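Local coordinates for protein sialidase B (Streptococcus pneumoniae serotype 4, PDB 4XJU) that cleaves terminal alpha-linked sialic acids from oligosaccharides, glycoproteins and glycolipids, as an exo-alpha-sialidase of glycosyl hydrolase family 33, at residues Q554-K559 with A614-T619; A500-Q505 with T516-T521; I208-T213 with I288-V293. The protein carries 1 engineered substitution. One frame throughout, in Å; residues are numbered along the deposited sequence.

Contact 1 of 3, residues Q554-K559 with A614-T619; sequences QVSAIK and AYSAIT. With 19D ((1R,2R,3R,4R,5R,7R)-2-(acetylamino)-7-[(1R)-1,2-dihydroxyethyl]-4-fluoro-3-hydroxy-6,8-dioxabicyclo[3.2.1]octane-5-carboxylic acid), chain G.
Gln554 and Tyr615 form the close-packed end of this contact. The CB methylene of Gln554 sits over the middle of the phenol ring, 3.6 Å from the centroid of Tyr615, a CH-pi contact on one face. With CG anti to the backbone nitrogen (chi1 -172°) and a bend further out, the amide passes across the ring to the neighbouring backbone. There Gln554 OE1 accepts Ser616 N at 3.0 Å, slightly bent at 154°. Glutamine suits this place because it offers a methylene to the ring and an acceptor to the chain, while its NE2 binds Pro454 O and a water; that water, 2.7 Å from Ser616 O, donates to this carbonyl. Tyr615, the nucleophile by similarity, is thus backed by Gln554; its OH is probably hydrogen-bonded to Glu503 and lies 3.0 Å from O6 of the bound sugar analogue.

Next along, Ser556 OG and Ser616 OG hydrogen-bond at 3.0 Å, small hydroxyls spanning backbones not bonded to each other; Ser616 OG also pairs with Ser573. Another water, 2.7 Å from Ala614 O, reaches Ser616 OG and Gln554 O, so this side holds buried water among polar backbone atoms. Beyond the serines the strands spread, the CA atoms of Ile558 and Thr619 being 6.7 Å apart, and two isoleucines take over: Ile558 CG2 rests against Ile618 O, and Ile558 CG1 is 4.1 Å from Ile618 CD1, their branched chains crossing at a slant.

Strands 556-559 and 616-619 run nearly parallel, 9° apart, in different sheets. In keeping with the sialidase propeller, they are edge strands of adjacent blades: Ser556 and Ile558 bond back to strand 567-575, Ala617 to strand 626-631, and strand 205-213 packs against Ala617 and Thr619.

Contact 2 of 3, residues A500-Q505 with T516-T521; sequences ATAEAQ and TFFRTT. With 19D ((1R,2R,3R,4R,5R,7R)-2-(acetylamino)-7-[(1R)-1,2-dihydroxyethyl]-4-fluoro-3-hydroxy-6,8-dioxabicyclo[3.2.1]octane-5-carboxylic acid), chain G.
Glu503 and Arg519 reach toward the bound sugar analogue side by side, joined by a salt bridge of 2.8 Å from Arg519 NH1 to Glu503 OE2. The guanidinium meets that oxygen from above the carboxylate plane, the two groups being turned 71° apart. Glu503 OE1 turns instead to the hydroxyl of Tyr615, probably a hydrogen bond. Arg519 NH1 and NH2 both donate to ligand O1A, each at 3.2 Å, with the oxygen at the guanidinium edge and in its plane. Thr501 covers a face: its CB lies 3.7 Å above the guanidinium plane, over the centre, where a small branched residue fits.

The second shell fixes the arginine. Its chain is fully extended from a chi1 of 174°, Tyr551 O takes NE, and the backbone Arg519 N bonds to Glu503 O at 2.9 Å. Two inverse gamma turns, centred on Thr501 and Ala502, bring the 500-505 chain to this place. Behind them, the antiparallel hairpin begins, with Gln505 and Phe517 a hydrogen-bonded pair. In the non-hydrogen-bonded pair, Ala504 CB is 3.6 Å from Phe518 CB, room that alanine's small size provides.

With Arg581 close by, Arg519 forms part of a basic site around the ligand carboxylate, consistent with its assignment to substrate binding.

Contact 3 of 3, residues I208-T213 with I288-V293; sequences IPTLYT and IDSSIV. With 19D ((1R,2R,3R,4R,5R,7R)-2-(acetylamino)-7-[(1R)-1,2-dihydroxyethyl]-4-fluoro-3-hydroxy-6,8-dioxabicyclo[3.2.1]octane-5-carboxylic acid), chain G; DMS (dimethyl sulfoxide), chain B.
Ile208 lays its branches against Asp289: CG2 is 3.6 Å from Asp289 OD1, while CD1 extends to the bound sugar analogue, so that its methyls pack beside Asp289 OD1 and ligand O4. Its backbone is in a left-handed conformation (phi 65°), rare for a beta-branched residue. A water donates to Ile208 O at 2.9 Å and accepts from Ser290 OG, itself bonded to Ser222.

Thr210 fills the middle, turning both branches to the facing strand. Its CG2 rests 3.5 Å from Ser290 O, and its OG1, bonded to Ser222, lies beside the CD1 methyl of Ile292. Threonine can do both because it carries a methyl and a hydroxyl on one carbon.

Tyr212 closes the interface. With CG anti to the backbone nitrogen (chi1 -165°), its CB meets Ile292 CG2 at 3.9 Å and its ring swings over Val293, whose CA approaches a face 4.1 Å from the Tyr212 centroid as a CH-pi contact. A dimethyl sulfoxide, probably from the crystallisation liquor, puts its sulfur over the opposite face.

The segments run almost parallel (4° apart) in different sheets, 205-213 with 219-226 and 286-294 with 301-308 and 451-459, consistent with neighbouring propeller blades. At the ligand end Asp289 OD1 accepts O4 at 2.9 Å and OD2 accepts the adjacent N5 at 2.8 Å, consistent with recognition of the 4-hydroxyl and acetamido group of sialic acid.

In the fold
The three contacts converge on the bound sugar analogue at the propeller centre, each meeting a different part of the ligand. Contact 1 brings the presumed nucleophile Tyr615, whose OH lies only 2.4 Å from Glu503 OE1 of contact 2, a probable hydrogen bond though unusually short, between two predicted active-site residues. Contact 2 also grips the ligand carboxylate, whereas contact 3 binds its acetamido side. Contacts 2 and 3 do not touch, their nearest atoms being about 5 Å apart and their centres 16 Å. Contact 1 bridges them: Tyr615 CD2 packs 3.5 Å from Ile208 CD1, and at the far end Thr619 OG1 meets Thr213 OG1 at 2.8 Å.

Contact 1 of 3, residues Q554-K559 with A614-T619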
loop_
_atom_site.group_PDB
_atom_site.type_symbol
_atom_site.label_atom_id
_atom_site.label_comp_id
_atom_site.label_asym_id
_atom_site.label_seq_id
_atom_site.Cartn_x
_atom_site.Cartn_y
_atom_site.Cartn_z
ATOM N N GLN A 554 2.195 -10.178 4.742
ATOM C CA GLN A 554 1.171 -10.814 3.920
ATOM C C GLN A 554 1.791 -11.572 2.740
ATOM O O GLN A 554 2.745 -11.097 2.107
ATOM C CB GLN A 554 0.218 -9.740 3.372
ATOM C CG GLN A 554 -1.011 -10.318 2.664
ATOM C CD GLN A 554 -1.356 -9.570 1.383
ATOM O OE1 GLN A 554 -0.565 -8.765 0.885
ATOM N NE2 GLN A 554 -2.543 -9.829 0.849
ATOM N N VAL A 555 1.246 -12.753 2.451
ATOM C CA VAL A 555 1.627 -13.537 1.270
ATOM C C VAL A 555 0.410 -13.730 0.352
ATOM O O VAL A 555 -0.681 -14.050 0.822
ATOM C CB VAL A 555 2.234 -14.910 1.688
ATOM C CG1 VAL A 555 1.361 -15.584 2.738
ATOM C CG2 VAL A 555 2.420 -15.822 0.487
ATOM N N SER A 556 0.573 -13.499 -0.947
ATOM C CA SER A 556 -0.532 -13.745 -1.865
ATOM C C SER A 556 -0.237 -15.019 -2.639
ATOM O O SER A 556 0.924 -15.411 -2.785
ATOM C CB SER A 556 -0.808 -12.543 -2.777
ATOM O OG SER A 556 0.353 -12.081 -3.430
ATOM N N ALA A 557 -1.286 -15.687 -3.106
ATOM C CA ALA A 557 -1.141 -17.029 -3.667
ATOM C C ALA A 557 -2.265 -17.324 -4.655
ATOM O O ALA A 557 -3.417 -17.002 -4.389
ATOM C CB ALA A 557 -1.160 -18.063 -2.546
ATOM N N ILE A 558 -1.935 -17.966 -5.774
ATOM C CA ILE A 558 -2.958 -18.417 -6.702
ATOM C C ILE A 558 -2.652 -19.815 -7.204
ATOM O O ILE A 558 -1.502 -20.252 -7.192
ATOM C CB ILE A 558 -3.047 -17.508 -7.935
ATOM C CG1 ILE A 558 -1.681 -17.429 -8.604
ATOM C CG2 ILE A 558 -3.626 -16.126 -7.564
ATOM C CD1 ILE A 558 -1.708 -16.843 -10.029
ATOM N N LYS A 559 -3.698 -20.499 -7.655
ATOM C CA LYS A 559 -3.548 -21.747 -8.384
ATOM C C LYS A 559 -3.529 -21.398 -9.867
ATOM O O LYS A 559 -4.526 -20.903 -10.402
ATOM C CB LYS A 559 -4.738 -22.670 -8.079
ATOM C CG LYS A 559 -4.772 -23.966 -8.896
ATOM C CD LYS A 559 -3.664 -24.900 -8.454
ATOM C CE LYS A 559 -3.889 -26.305 -9.009
ATOM N NZ LYS A 559 -4.467 -26.265 -10.372
ATOM N N ALA A 614 6.586 -5.373 -0.051
ATOM C CA ALA A 614 5.799 -5.690 1.140
ATOM C C ALA A 614 4.521 -6.446 0.814
ATOM O O ALA A 614 4.576 -7.562 0.285
ATOM C CB ALA A 614 5.512 -4.434 1.952
ATOM N N TYR A 615 3.367 -5.873 1.129
ATOM C CA TYR A 615 2.119 -6.564 0.790
ATOM C C TYR A 615 1.976 -6.634 -0.722
ATOM O O TYR A 615 2.482 -5.772 -1.446
ATOM C CB TYR A 615 0.894 -5.864 1.389
ATOM C CG TYR A 615 0.659 -6.095 2.868
ATOM C CD1 TYR A 615 1.701 -6.042 3.783
ATOM C CD2 TYR A 615 -0.619 -6.307 3.355
ATOM C CE1 TYR A 615 1.472 -6.233 5.154
ATOM C CE2 TYR A 615 -0.859 -6.485 4.711
ATOM C CZ TYR A 615 0.183 -6.441 5.601
ATOM O OH TYR A 615 -0.085 -6.620 6.938
ATOM N N SER A 616 1.272 -7.653 -1.204
ATOM C CA SER A 616 1.153 -7.867 -2.642
ATOM C C SER A 616 -0.145 -8.557 -2.990
ATOM O O SER A 616 -0.806 -9.143 -2.128
ATOM C CB SER A 616 2.315 -8.711 -3.153
ATOM O OG SER A 616 2.322 -9.986 -2.533
ATOM N N ALA A 617 -0.494 -8.480 -4.270
ATOM C CA ALA A 617 -1.662 -9.138 -4.821
ATOM C C ALA A 617 -1.212 -9.758 -6.128
ATOM O O ALA A 617 -0.479 -9.138 -6.887
ATOM C CB ALA A 617 -2.747 -8.117 -5.093
ATOM N N ILE A 618 -1.644 -10.980 -6.403
ATOM C CA ILE A 618 -1.332 -11.584 -7.683
ATOM C C ILE A 618 -2.575 -12.199 -8.279
ATOM O O ILE A 618 -3.456 -12.677 -7.556
ATOM C CB ILE A 618 -0.206 -12.630 -7.607
ATOM C CG1 ILE A 618 -0.452 -13.618 -6.478
ATOM C CG2 ILE A 618 1.166 -11.952 -7.441
ATOM C CD1 ILE A 618 0.543 -14.754 -6.504
ATOM N N THR A 619 -2.650 -12.195 -9.602
ATOM C CA THR A 619 -3.795 -12.818 -10.245
ATOM C C THR A 619 -3.383 -13.374 -11.595
ATOM O O THR A 619 -2.463 -12.848 -12.229
ATOM C CB THR A 619 -4.984 -11.825 -10.376
ATOM O OG1 THR A 619 -6.199 -12.552 -10.597
ATOM C CG2 THR A 619 -4.765 -10.830 -11.528
HETATM C C1 19D G . 1.358 -4.449 8.708
HETATM O O1A 19D G . 1.897 -5.458 9.258
HETATM O O1B 19D G . 1.938 -3.713 7.894
HETATM C C2 19D G . -0.066 -4.157 9.103
HETATM C C3 19D G . -0.938 -3.511 7.999
HETATM C C4 19D G . -2.442 -3.967 8.125
HETATM O O4 19D G . -3.254 -3.023 7.422
HETATM C C5 19D G . -2.859 -4.021 9.693
HETATM N N5 19D G . -4.250 -4.436 9.811
HETATM C C6 19D G . -1.779 -4.816 10.452
HETATM O O6 19D G . -0.754 -5.315 9.590
HETATM C C7 19D G . -0.924 -3.809 11.219
HETATM O O7 19D G . 0.017 -3.291 10.233
HETATM C C8 19D G . -0.244 -4.298 12.515
HETATM O O8 19D G . 0.630 -5.429 12.350
HETATM C C9 19D G . -1.279 -4.653 13.579
HETATM O O9 19D G . -1.882 -5.923 13.328
HETATM C C10 19D G . -4.983 -3.959 10.817
HETATM O O10 19D G . -4.524 -3.181 11.649
HETATM C C11 19D G . -6.397 -4.428 10.859
HETATM F F1 19D G . -0.747 -2.423 7.980
HETATM O O HOH W 1 3.602 -10.050 -0.250
HETATM O O HOH W 2 -3.528 -9.159 -1.898
#

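Contact 2 of 3, residues A500-Q505 with T516-T521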
loop_
_atom_site.group_PDB
_atom_site.type_symbol
_atom_site.label_atom_id
_atom_site.label_comp_id
_atom_site.label_asym_id
_atom_site.label_seq_id
_atom_site.Cartn_x
_atom_site.Cartn_y
_atom_site.Cartn_z
ATOM N N ALA A 500 -0.468 -13.372 16.622
ATOM C CA ALA A 500 0.039 -13.350 15.253
ATOM C C ALA A 500 -0.865 -12.522 14.342
ATOM O O ALA A 500 -2.086 -12.558 14.460
ATOM C CB ALA A 500 0.181 -14.766 14.707
ATOM N N THR A 501 -0.253 -11.783 13.430
ATOM C CA THR A 501 -0.986 -11.183 12.329
ATOM C C THR A 501 -1.044 -12.255 11.252
ATOM O O THR A 501 -0.268 -12.233 10.302
ATOM C CB THR A 501 -0.265 -9.925 11.827
ATOM O OG1 THR A 501 -0.086 -9.027 12.930
ATOM C CG2 THR A 501 -1.072 -9.220 10.743
ATOM N N ALA A 502 -1.960 -13.209 11.419
ATOM C CA ALA A 502 -1.937 -14.424 10.616
ATOM C C ALA A 502 -2.710 -14.235 9.319
ATOM O O ALA A 502 -3.715 -14.920 9.063
ATOM C CB ALA A 502 -2.476 -15.609 11.409
ATOM N N GLU A 503 -2.231 -13.301 8.501
ATOM C CA GLU A 503 -2.852 -13.026 7.209
ATOM C C GLU A 503 -2.706 -14.247 6.309
ATOM O O GLU A 503 -1.592 -14.730 6.050
ATOM C CB GLU A 503 -2.245 -11.767 6.583
ATOM C CG GLU A 503 -2.537 -10.498 7.401
ATOM C CD GLU A 503 -1.525 -9.393 7.162
ATOM O OE1 GLU A 503 -1.872 -8.199 7.367
ATOM O OE2 GLU A 503 -0.378 -9.707 6.761
ATOM N N ALA A 504 -3.850 -14.745 5.844
ATOM C CA ALA A 504 -3.918 -16.042 5.181
ATOM C C ALA A 504 -4.542 -15.888 3.804
ATOM O O ALA A 504 -5.515 -15.139 3.640
ATOM C CB ALA A 504 -4.737 -17.012 6.026
ATOM N N GLN A 505 -3.989 -16.587 2.813
ATOM C CA GLN A 505 -4.614 -16.652 1.488
ATOM C C GLN A 505 -4.712 -18.102 1.035
ATOM O O GLN A 505 -3.837 -18.920 1.350
ATOM C CB GLN A 505 -3.828 -15.811 0.473
ATOM C CG GLN A 505 -4.005 -14.304 0.673
ATOM C CD GLN A 505 -5.374 -13.814 0.251
ATOM O OE1 GLN A 505 -5.569 -13.411 -0.900
ATOM N NE2 GLN A 505 -6.335 -13.842 1.183
ATOM N N THR A 516 -4.149 -23.292 2.489
ATOM C CA THR A 516 -4.047 -21.909 2.929
ATOM C C THR A 516 -2.602 -21.612 3.302
ATOM O O THR A 516 -1.988 -22.346 4.076
ATOM C CB THR A 516 -4.931 -21.681 4.158
ATOM O OG1 THR A 516 -6.275 -22.072 3.848
ATOM C CG2 THR A 516 -4.916 -20.210 4.582
ATOM N N PHE A 517 -2.066 -20.526 2.758
ATOM C CA PHE A 517 -0.727 -20.069 3.109
ATOM C C PHE A 517 -0.839 -18.840 4.000
ATOM O O PHE A 517 -1.624 -17.933 3.712
ATOM C CB PHE A 517 0.055 -19.733 1.834
ATOM C CG PHE A 517 0.242 -20.908 0.920
ATOM C CD1 PHE A 517 1.244 -21.832 1.162
ATOM C CD2 PHE A 517 -0.601 -21.103 -0.167
ATOM C CE1 PHE A 517 1.416 -22.925 0.321
ATOM C CE2 PHE A 517 -0.438 -22.196 -1.009
ATOM C CZ PHE A 517 0.580 -23.104 -0.764
ATOM N N PHE A 518 -0.077 -18.792 5.091
ATOM C CA PHE A 518 -0.243 -17.668 6.009
ATOM C C PHE A 518 0.997 -17.151 6.724
ATOM O O PHE A 518 1.976 -17.882 6.939
ATOM C CB PHE A 518 -1.405 -17.884 7.005
ATOM C CG PHE A 518 -1.232 -19.051 7.947
ATOM C CD1 PHE A 518 -1.498 -20.348 7.525
ATOM C CD2 PHE A 518 -0.864 -18.843 9.273
ATOM C CE1 PHE A 518 -1.369 -21.421 8.401
ATOM C CE2 PHE A 518 -0.724 -19.912 10.152
ATOM C CZ PHE A 518 -0.980 -21.199 9.714
ATOM N N ARG A 519 0.917 -15.868 7.070
ATOM C CA ARG A 519 1.952 -15.151 7.820
ATOM C C ARG A 519 1.993 -15.652 9.250
ATOM O O ARG A 519 0.949 -15.948 9.850
ATOM C CB ARG A 519 1.605 -13.656 7.817
ATOM C CG ARG A 519 2.482 -12.743 8.665
ATOM C CD ARG A 519 2.038 -11.300 8.450
ATOM N NE ARG A 519 2.612 -10.360 9.413
ATOM C CZ ARG A 519 2.377 -9.055 9.379
ATOM N NH1 ARG A 519 1.583 -8.548 8.433
ATOM N NH2 ARG A 519 2.924 -8.260 10.289
ATOM N N THR A 520 3.199 -15.759 9.801
ATOM C CA THR A 520 3.369 -16.209 11.181
ATOM C C THR A 520 4.304 -15.281 11.957
ATOM O O THR A 520 4.701 -14.224 11.472
ATOM C CB THR A 520 3.923 -17.646 11.247
ATOM O OG1 THR A 520 5.311 -17.644 10.892
ATOM C CG2 THR A 520 3.161 -18.560 10.279
ATOM N N THR A 521 4.665 -15.701 13.162
ATOM C CA THR A 521 5.642 -14.984 13.970
ATOM C C THR A 521 6.952 -15.772 14.047
ATOM O O THR A 521 7.800 -15.482 14.882
ATOM C CB THR A 521 5.110 -14.765 15.385
ATOM O OG1 THR A 521 4.709 -16.030 15.917
ATOM C CG2 THR A 521 3.900 -13.833 15.376
HETATM C C1 19D G . 1.358 -4.449 8.708
HETATM O O1A 19D G . 1.897 -5.458 9.258
HETATM O O1B 19D G . 1.938 -3.713 7.894
HETATM C C2 19D G . -0.066 -4.157 9.103
HETATM C C3 19D G . -0.938 -3.511 7.999
HETATM C C4 19D G . -2.442 -3.967 8.125
HETATM O O4 19D G . -3.254 -3.023 7.422
HETATM C C5 19D G . -2.859 -4.021 9.693
HETATM N N5 19D G . -4.250 -4.436 9.811
HETATM C C6 19D G . -1.779 -4.816 10.452
HETATM O O6 19D G . -0.754 -5.315 9.590
HETATM C C7 19D G . -0.924 -3.809 11.219
HETATM O O7 19D G . 0.017 -3.291 10.233
HETATM C C8 19D G . -0.244 -4.298 12.515
HETATM O O8 19D G . 0.630 -5.429 12.350
HETATM C C9 19D G . -1.279 -4.653 13.579
HETATM O O9 19D G . -1.882 -5.923 13.328
HETATM C C10 19D G . -4.983 -3.959 10.817
HETATM O O10 19D G . -4.524 -3.181 11.649
HETATM C C11 19D G . -6.397 -4.428 10.859
HETATM F F1 19D G . -0.747 -2.423 7.980
#

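Contact 3 of 3, residues I208-T213 with I288-V293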
loop_
_atom_site.group_PDB
_atom_site.type_symbol
_atom_site.label_atom_id
_atom_site.label_comp_id
_atom_site.label_asym_id
_atom_site.label_seq_id
_atom_site.Cartn_x
_atom_site.Cartn_y
_atom_site.Cartn_z
ATOM N N ILE A 208 -2.156 -2.104 1.037
ATOM C CA ILE A 208 -3.012 -3.291 1.052
ATOM C C ILE A 208 -3.730 -3.547 -0.293
ATOM O O ILE A 208 -4.960 -3.581 -0.358
ATOM C CB ILE A 208 -4.049 -3.246 2.204
ATOM C CG1 ILE A 208 -3.462 -2.598 3.474
ATOM C CG2 ILE A 208 -4.533 -4.645 2.525
ATOM C CD1 ILE A 208 -2.190 -3.279 4.014
ATOM N N PRO A 209 -2.954 -3.763 -1.366
ATOM C CA PRO A 209 -3.543 -4.021 -2.687
ATOM C C PRO A 209 -4.184 -5.401 -2.782
ATOM O O PRO A 209 -3.739 -6.341 -2.125
ATOM C CB PRO A 209 -2.331 -3.982 -3.620
ATOM C CG PRO A 209 -1.175 -4.428 -2.754
ATOM C CD PRO A 209 -1.479 -3.836 -1.389
ATOM N N THR A 210 -5.224 -5.510 -3.608
ATOM C CA THR A 210 -5.803 -6.803 -3.958
ATOM C C THR A 210 -5.997 -6.861 -5.480
ATOM O O THR A 210 -6.055 -5.827 -6.139
ATOM C CB THR A 210 -7.158 -7.019 -3.294
ATOM O OG1 THR A 210 -8.152 -6.278 -4.014
ATOM C CG2 THR A 210 -7.140 -6.582 -1.815
ATOM N N LEU A 211 -6.110 -8.072 -6.022
ATOM C CA LEU A 211 -6.404 -8.288 -7.444
ATOM C C LEU A 211 -7.251 -9.535 -7.559
ATOM O O LEU A 211 -7.039 -10.507 -6.828
ATOM C CB LEU A 211 -5.133 -8.509 -8.269
ATOM C CG LEU A 211 -4.226 -7.336 -8.605
ATOM C CD1 LEU A 211 -2.942 -7.843 -9.263
ATOM C CD2 LEU A 211 -4.963 -6.371 -9.560
ATOM N N TYR A 212 -8.214 -9.513 -8.475
ATOM C CA TYR A 212 -9.087 -10.656 -8.678
ATOM C C TYR A 212 -9.593 -10.662 -10.116
ATOM O O TYR A 212 -10.088 -9.646 -10.603
ATOM C CB TYR A 212 -10.254 -10.589 -7.691
ATOM C CG TYR A 212 -11.018 -11.894 -7.554
ATOM C CD1 TYR A 212 -11.953 -12.277 -8.510
ATOM C CD2 TYR A 212 -10.816 -12.729 -6.462
ATOM C CE1 TYR A 212 -12.660 -13.472 -8.391
ATOM C CE2 TYR A 212 -11.524 -13.924 -6.324
ATOM C CZ TYR A 212 -12.442 -14.288 -7.295
ATOM O OH TYR A 212 -13.151 -15.472 -7.179
ATOM N N THR A 213 -9.462 -11.797 -10.799
ATOM C CA THR A 213 -9.943 -11.885 -12.188
ATOM C C THR A 213 -11.372 -12.398 -12.228
ATOM O O THR A 213 -11.656 -13.526 -11.805
ATOM C CB THR A 213 -9.065 -12.798 -13.058
ATOM O OG1 THR A 213 -7.702 -12.352 -12.993
ATOM C CG2 THR A 213 -9.550 -12.757 -14.525
ATOM N N ILE A 288 -10.352 -0.808 6.631
ATOM C CA ILE A 288 -8.970 -1.260 6.471
ATOM C C ILE A 288 -8.947 -2.743 6.136
ATOM O O ILE A 288 -9.763 -3.492 6.661
ATOM C CB ILE A 288 -8.129 -0.945 7.752
ATOM C CG1 ILE A 288 -6.694 -1.449 7.629
ATOM C CG2 ILE A 288 -8.788 -1.508 9.019
ATOM C CD1 ILE A 288 -5.811 -0.905 8.736
ATOM N N ASP A 289 -8.032 -3.143 5.253
ATOM C CA ASP A 289 -7.829 -4.542 4.844
ATOM C C ASP A 289 -9.033 -5.144 4.116
ATOM O O ASP A 289 -9.880 -5.781 4.735
ATOM C CB ASP A 289 -7.466 -5.427 6.044
ATOM C CG ASP A 289 -6.123 -5.084 6.639
ATOM O OD1 ASP A 289 -5.380 -4.303 6.017
ATOM O OD2 ASP A 289 -5.809 -5.596 7.741
ATOM N N SER A 290 -9.081 -4.962 2.800
ATOM C CA SER A 290 -10.191 -5.466 1.992
ATOM C C SER A 290 -9.849 -6.787 1.314
ATOM O O SER A 290 -8.683 -7.190 1.231
ATOM C CB SER A 290 -10.608 -4.443 0.924
ATOM O OG SER A 290 -9.541 -4.136 0.034
ATOM N N SER A 291 -10.873 -7.454 0.795
ATOM C CA SER A 291 -10.698 -8.761 0.180
ATOM C C SER A 291 -11.890 -8.965 -0.745
ATOM O O SER A 291 -13.007 -8.568 -0.394
ATOM C CB SER A 291 -10.658 -9.831 1.273
ATOM O OG SER A 291 -10.345 -11.093 0.729
ATOM N N ILE A 292 -11.650 -9.581 -1.904
ATOM C CA ILE A 292 -12.640 -9.678 -2.984
ATOM C C ILE A 292 -12.890 -11.135 -3.355
ATOM O O ILE A 292 -11.980 -11.967 -3.280
ATOM C CB ILE A 292 -12.108 -9.015 -4.288
ATOM C CG1 ILE A 292 -11.795 -7.543 -4.100
ATOM C CG2 ILE A 292 -13.101 -9.154 -5.465
ATOM C CD1 ILE A 292 -11.098 -6.977 -5.346
ATOM N N VAL A 293 -14.115 -11.434 -3.783
ATOM C CA VAL A 293 -14.426 -12.730 -4.384
ATOM C C VAL A 293 -15.600 -12.548 -5.341
ATOM O O VAL A 293 -16.372 -11.584 -5.212
ATOM C CB VAL A 293 -14.772 -13.773 -3.311
ATOM C CG1 VAL A 293 -16.235 -13.620 -2.855
ATOM C CG2 VAL A 293 -14.498 -15.181 -3.834
HETATM C C1 19D G . 1.358 -4.449 8.708
HETATM O O1A 19D G . 1.897 -5.458 9.258
HETATM O O1B 19D G . 1.938 -3.713 7.894
HETATM C C2 19D G . -0.066 -4.157 9.103
HETATM C C3 19D G . -0.938 -3.511 7.999
HETATM C C4 19D G . -2.442 -3.967 8.125
HETATM O O4 19D G . -3.254 -3.023 7.422
HETATM C C5 19D G . -2.859 -4.021 9.693
HETATM N N5 19D G . -4.250 -4.436 9.811
HETATM C C6 19D G . -1.779 -4.816 10.452
HETATM O O6 19D G . -0.754 -5.315 9.590
HETATM C C7 19D G . -0.924 -3.809 11.219
HETATM O O7 19D G . 0.017 -3.291 10.233
HETATM C C8 19D G . -0.244 -4.298 12.515
HETATM O O8 19D G . 0.630 -5.429 12.350
HETATM C C9 19D G . -1.279 -4.653 13.579
HETATM O O9 19D G . -1.882 -5.923 13.328
HETATM C C10 19D G . -4.983 -3.959 10.817
HETATM O O10 19D G . -4.524 -3.181 11.649
HETATM C C11 19D G . -6.397 -4.428 10.859
HETATM F F1 19D G . -0.747 -2.423 7.980
HETATM S S DMS B . -9.333 -15.548 -9.154
HETATM O O DMS B . -8.382 -14.586 -9.817
HETATM C C1 DMS B . -10.159 -16.542 -10.417
HETATM C C2 DMS B . -8.352 -16.833 -8.321
HETATM O O HOH W 3 -7.420 -3.130 1.111
#